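Local coordinates for Exo-beta-1,3-galactanase (PDB 5FLW), which probably hydrolyses beta-1,3-linked galactans from their chain ends, as a putative exo-beta-1,3-galactanase of glycoside hydrolase family 43, at residues A[193-204]-A[216-227]. Numbering follows the deposited sequence.
Sequences IIKKDGLYYWFG and KYSTATDLHGPW
Tyr200 to Gly204 pair with Lys216 to Ala220 as the two middle strands of a four-stranded antiparallel blade, one of five such sheets in the chain, in keeping with the five-bladed beta-propeller of family 43. The N-to-C directions of strand segments 199-204 and 216-220 differ by 157°, and their axes approach to 4.6 Å. Six backbone hydrogen bonds join the hydrogen-bonded pairs Tyr200 with Ala220, Trp202 with Ser218 and Gly204 with Lys216; Tyr200 N to Ala220 O, at 2.8 Å, is close to straight both at the hydrogen and along the carbonyl, whereas Ala220 N meets Tyr200 O at a more bent angle.

On the face bearing Tyr200 and Trp202, which is turned to strands 159-165 and 172-179, aromatic rings pack across the two segments. Trp202, with CG anti to its own N (chi1 180°), drives the edge at CE3 into the face of Trp227 in a T-shaped stack, six-membered ring centroids 4.9 Å apart and planes at 79°. Ala220 CB covers the opposite face of the Trp227 indole, so the ring is clamped between the two strands, and its NE1 bonds Leu223 O from above the carbonyl plane. Replacing Trp227 by alanine is likely to open a gap between Ala220 and Trp202 and to leave Leu223 O without this donor.

CH-pi contacts follow on both faces of the blade. Leu223 CG lies over the centre of the Tyr200 ring, 3.8 Å from its centroid, while on the face turned to strand 278-286 Tyr217 CB sits over Phe203, 4.0 Å from that centroid, and Thr219 CG2 over Tyr201.

Polar links lie at the Tyr200 end of the strand pairing. The Tyr200 hydroxyl bonds Asp144 of a neighbouring blade, and one water donates to Tyr200 OH at 2.8 Å and accepts from Leu223 N at 3.0 Å.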
loop_
_atom_site.group_PDB
_atom_site.type_symbol
_atom_site.label_atom_id
_atom_site.label_comp_id
_atom_site.label_asym_id
_atom_site.label_seq_id
_atom_site.Cartn_x
_atom_site.Cartn_y
_atom_site.Cartn_z
ATOM N N ILE A 193 2.620 2.141 7.079
ATOM C CA ILE A 193 2.879 2.688 8.411
ATOM C C ILE A 193 1.563 2.980 9.119
ATOM O O ILE A 193 0.647 3.568 8.533
ATOM C CB ILE A 193 3.742 3.986 8.356
ATOM C CG1 ILE A 193 5.166 3.672 7.868
ATOM C CG2 ILE A 193 3.806 4.716 9.731
ATOM C CD1 ILE A 193 6.077 4.878 7.663
ATOM N N ILE A 194 1.508 2.642 10.407
ATOM C CA ILE A 194 0.419 3.038 11.294
ATOM C C ILE A 194 1.043 3.676 12.532
ATOM O O ILE A 194 2.259 3.621 12.751
ATOM C CB ILE A 194 -0.560 1.889 11.693
ATOM C CG1 ILE A 194 0.153 0.763 12.464
ATOM C CG2 ILE A 194 -1.307 1.335 10.478
ATOM C CD1 ILE A 194 0.240 0.958 13.948
ATOM N N LYS A 195 0.190 4.309 13.323
ATOM C CA LYS A 195 0.597 4.940 14.574
ATOM C C LYS A 195 -0.345 4.522 15.697
ATOM O O LYS A 195 -1.565 4.494 15.516
ATOM C CB LYS A 195 0.523 6.476 14.456
ATOM C CG LYS A 195 1.346 7.284 15.489
ATOM C CD LYS A 195 1.003 8.763 15.377
ATOM C CE LYS A 195 1.900 9.623 16.226
ATOM N NZ LYS A 195 1.736 11.081 15.994
ATOM N N LYS A 196 0.227 4.192 16.854
ATOM C CA LYS A 196 -0.573 3.855 18.025
ATOM C C LYS A 196 0.100 4.428 19.268
ATOM O O LYS A 196 1.258 4.098 19.561
ATOM C CB LYS A 196 -0.737 2.339 18.178
ATOM C CG LYS A 196 -1.620 1.949 19.348
ATOM C CD LYS A 196 -1.475 0.465 19.639
ATOM C CE LYS A 196 -2.130 0.063 20.940
ATOM N NZ LYS A 196 -3.550 0.492 20.973
ATOM N N ASP A 197 -0.630 5.269 19.999
ATOM C CA ASP A 197 -0.157 5.811 21.278
ATOM C C ASP A 197 1.245 6.400 21.150
ATOM O O ASP A 197 2.146 6.120 21.948
ATOM C CB ASP A 197 -0.234 4.775 22.395
ATOM C CG ASP A 197 0.082 5.369 23.759
ATOM O OD1 ASP A 197 -0.115 6.591 23.936
ATOM O OD2 ASP A 197 0.542 4.584 24.660
ATOM N N GLY A 198 1.428 7.217 20.107
ATOM C CA GLY A 198 2.665 7.942 19.905
ATOM C C GLY A 198 3.790 7.170 19.240
ATOM O O GLY A 198 4.844 7.768 18.986
ATOM N N LEU A 199 3.620 5.874 18.953
ATOM C CA LEU A 199 4.668 5.056 18.346
ATOM C C LEU A 199 4.257 4.711 16.916
ATOM O O LEU A 199 3.130 4.257 16.688
ATOM C CB LEU A 199 4.878 3.758 19.128
ATOM C CG LEU A 199 6.130 2.955 18.792
ATOM C CD1 LEU A 199 7.359 3.690 19.299
ATOM C CD2 LEU A 199 6.067 1.573 19.372
ATOM N N TYR A 200 5.173 4.926 15.962
ATOM C CA TYR A 200 4.957 4.562 14.559
ATOM C C TYR A 200 5.426 3.130 14.325
ATOM O O TYR A 200 6.472 2.716 14.834
ATOM C CB TYR A 200 5.753 5.490 13.640
ATOM C CG TYR A 200 5.420 6.964 13.781
ATOM C CD1 TYR A 200 4.330 7.514 13.109
ATOM C CD2 TYR A 200 6.198 7.809 14.594
ATOM C CE1 TYR A 200 4.023 8.858 13.233
ATOM C CE2 TYR A 200 5.896 9.157 14.725
ATOM C CZ TYR A 200 4.801 9.679 14.046
ATOM O OH TYR A 200 4.487 11.023 14.159
ATOM N N TYR A 201 4.641 2.373 13.566
ATOM C CA TYR A 201 4.990 1.009 13.184
ATOM C C TYR A 201 5.061 0.982 11.660
ATOM O O TYR A 201 4.099 1.360 10.994
ATOM C CB TYR A 201 3.951 -0.012 13.671
ATOM C CG TYR A 201 3.770 -0.128 15.197
ATOM C CD1 TYR A 201 3.214 0.914 15.940
ATOM C CD2 TYR A 201 4.102 -1.311 15.871
ATOM C CE1 TYR A 201 3.030 0.803 17.329
ATOM C CE2 TYR A 201 3.925 -1.439 17.248
ATOM C CZ TYR A 201 3.391 -0.378 17.976
ATOM O OH TYR A 201 3.195 -0.504 19.349
ATOM N N TRP A 202 6.203 0.543 11.128
ATOM C CA TRP A 202 6.506 0.537 9.702
ATOM C C TRP A 202 6.773 -0.906 9.288
ATOM O O TRP A 202 7.727 -1.528 9.775
ATOM C CB TRP A 202 7.751 1.406 9.485
ATOM C CG TRP A 202 8.293 1.576 8.092
ATOM C CD1 TRP A 202 7.864 0.976 6.932
ATOM C CD2 TRP A 202 9.407 2.411 7.719
ATOM N NE1 TRP A 202 8.640 1.392 5.866
ATOM C CE2 TRP A 202 9.589 2.276 6.321
ATOM C CE3 TRP A 202 10.259 3.273 8.433
ATOM C CZ2 TRP A 202 10.608 2.956 5.628
ATOM C CZ3 TRP A 202 11.260 3.962 7.742
ATOM C CH2 TRP A 202 11.415 3.808 6.348
ATOM N N PHE A 203 5.942 -1.431 8.381
ATOM C CA PHE A 203 6.036 -2.798 7.884
ATOM C C PHE A 203 6.546 -2.799 6.446
ATOM O O PHE A 203 6.279 -1.865 5.682
ATOM C CB PHE A 203 4.660 -3.484 7.906
ATOM C CG PHE A 203 4.007 -3.497 9.263
ATOM C CD1 PHE A 203 3.373 -2.364 9.766
ATOM C CD2 PHE A 203 4.024 -4.645 10.044
ATOM C CE1 PHE A 203 2.772 -2.387 11.044
ATOM C CE2 PHE A 203 3.418 -4.670 11.319
ATOM C CZ PHE A 203 2.794 -3.544 11.802
ATOM N N GLY A 204 7.248 -3.876 6.068
ATOM C CA GLY A 204 7.665 -4.054 4.688
ATOM C C GLY A 204 8.086 -5.486 4.415
ATOM O O GLY A 204 8.137 -6.328 5.319
ATOM N N LYS A 216 8.878 -7.870 7.823
ATOM C CA LYS A 216 9.368 -7.323 9.086
ATOM C C LYS A 216 8.787 -5.938 9.363
ATOM O O LYS A 216 8.211 -5.276 8.481
ATOM C CB LYS A 216 10.902 -7.246 9.106
ATOM C CG LYS A 216 11.599 -8.502 8.698
ATOM C CD LYS A 216 13.099 -8.391 8.956
ATOM C CE LYS A 216 13.783 -9.713 8.715
ATOM N NZ LYS A 216 15.265 -9.635 8.862
ATOM N N TYR A 217 8.981 -5.489 10.613
ATOM C CA TYR A 217 8.553 -4.159 11.031
ATOM C C TYR A 217 9.610 -3.477 11.904
ATOM O O TYR A 217 10.474 -4.124 12.526
ATOM C CB TYR A 217 7.181 -4.186 11.729
ATOM C CG TYR A 217 7.228 -4.727 13.147
ATOM C CD1 TYR A 217 7.408 -6.095 13.386
ATOM C CD2 TYR A 217 7.114 -3.879 14.245
ATOM C CE1 TYR A 217 7.473 -6.613 14.680
ATOM C CE2 TYR A 217 7.179 -4.384 15.560
ATOM C CZ TYR A 217 7.352 -5.750 15.769
ATOM O OH TYR A 217 7.399 -6.249 17.062
ATOM N N SER A 218 9.513 -2.146 11.954
ATOM C CA SER A 218 10.361 -1.298 12.780
ATOM C C SER A 218 9.468 -0.255 13.439
ATOM O O SER A 218 8.387 0.054 12.932
ATOM C CB SER A 218 11.452 -0.644 11.920
ATOM O OG SER A 218 12.285 0.211 12.660
ATOM N N THR A 219 9.914 0.271 14.593
ATOM C CA THR A 219 9.161 1.287 15.333
ATOM C C THR A 219 10.040 2.510 15.605
ATOM O O THR A 219 11.276 2.434 15.606
ATOM C CB THR A 219 8.594 0.768 16.677
ATOM O OG1 THR A 219 9.678 0.393 17.529
ATOM C CG2 THR A 219 7.727 -0.456 16.448
ATOM N N ALA A 220 9.374 3.649 15.817
ATOM C CA ALA A 220 10.047 4.903 16.136
ATOM C C ALA A 220 9.024 5.841 16.758
ATOM O O ALA A 220 7.818 5.701 16.539
ATOM C CB ALA A 220 10.702 5.541 14.901
ATOM N N THR A 221 9.523 6.788 17.558
ATOM C CA THR A 221 8.694 7.836 18.136
ATOM C C THR A 221 8.728 9.120 17.317
ATOM O O THR A 221 7.983 10.065 17.613
ATOM C CB THR A 221 9.152 8.116 19.576
ATOM O OG1 THR A 221 10.500 8.587 19.544
ATOM C CG2 THR A 221 9.146 6.841 20.396
ATOM N N ASP A 222 9.565 9.170 16.290
ATOM C CA ASP A 222 9.600 10.284 15.360
ATOM C C ASP A 222 9.837 9.670 13.992
ATOM O O ASP A 222 10.636 8.739 13.874
ATOM C CB ASP A 222 10.763 11.232 15.718
ATOM C CG ASP A 222 10.679 12.560 14.991
ATOM O OD1 ASP A 222 10.871 12.561 13.768
ATOM O OD2 ASP A 222 10.383 13.589 15.632
ATOM N N LEU A 223 9.122 10.180 12.975
ATOM C CA LEU A 223 9.265 9.649 11.612
ATOM C C LEU A 223 10.681 9.832 11.064
ATOM O O LEU A 223 11.096 9.081 10.170
ATOM C CB LEU A 223 8.232 10.262 10.659
ATOM C CG LEU A 223 6.777 9.822 10.856
ATOM C CD1 LEU A 223 5.843 10.779 10.164
ATOM C CD2 LEU A 223 6.548 8.423 10.350
ATOM N N HIS A 224 11.428 10.828 11.565
ATOM C CA HIS A 224 12.849 10.930 11.244
ATOM C C HIS A 224 13.688 9.842 11.912
ATOM O O HIS A 224 14.873 9.701 11.578
ATOM C CB HIS A 224 13.406 12.285 11.686
ATOM C CG HIS A 224 12.765 13.455 11.010
ATOM N ND1 HIS A 224 11.643 14.081 11.513
ATOM C CD2 HIS A 224 13.086 14.116 9.873
ATOM C CE1 HIS A 224 11.306 15.081 10.717
ATOM N NE2 HIS A 224 12.164 15.123 9.715
ATOM N N GLY A 225 13.133 9.097 12.862
ATOM C CA GLY A 225 13.921 8.111 13.573
ATOM C C GLY A 225 14.398 8.616 14.935
ATOM O O GLY A 225 14.022 9.728 15.367
ATOM N N PRO A 226 15.256 7.827 15.612
ATOM C CA PRO A 226 15.797 6.542 15.142
ATOM C C PRO A 226 14.757 5.440 15.009
ATOM O O PRO A 226 13.863 5.285 15.845
ATOM C CB PRO A 226 16.778 6.125 16.242
ATOM C CG PRO A 226 16.477 6.976 17.413
ATOM C CD PRO A 226 15.777 8.209 16.941
ATOM N N TRP A 227 14.904 4.671 13.940
ATOM C CA TRP A 227 14.088 3.492 13.724
ATOM C C TRP A 227 14.759 2.266 14.341
ATOM O O TRP A 227 15.970 2.071 14.226
ATOM C CB TRP A 227 13.835 3.308 12.230
ATOM C CG TRP A 227 12.852 4.314 11.726
ATOM C CD1 TRP A 227 13.130 5.528 11.141
ATOM C CD2 TRP A 227 11.418 4.225 11.794
ATOM N NE1 TRP A 227 11.960 6.183 10.818
ATOM C CE2 TRP A 227 10.895 5.409 11.210
ATOM C CE3 TRP A 227 10.522 3.255 12.271
ATOM C CZ2 TRP A 227 9.503 5.642 11.096
ATOM C CZ3 TRP A 227 9.130 3.497 12.168
ATOM C CH2 TRP A 227 8.643 4.678 11.580
HETATM O O HOH W 1 5.726 10.396 18.665
HETATM O O HOH W 2 7.000 12.250 13.620
#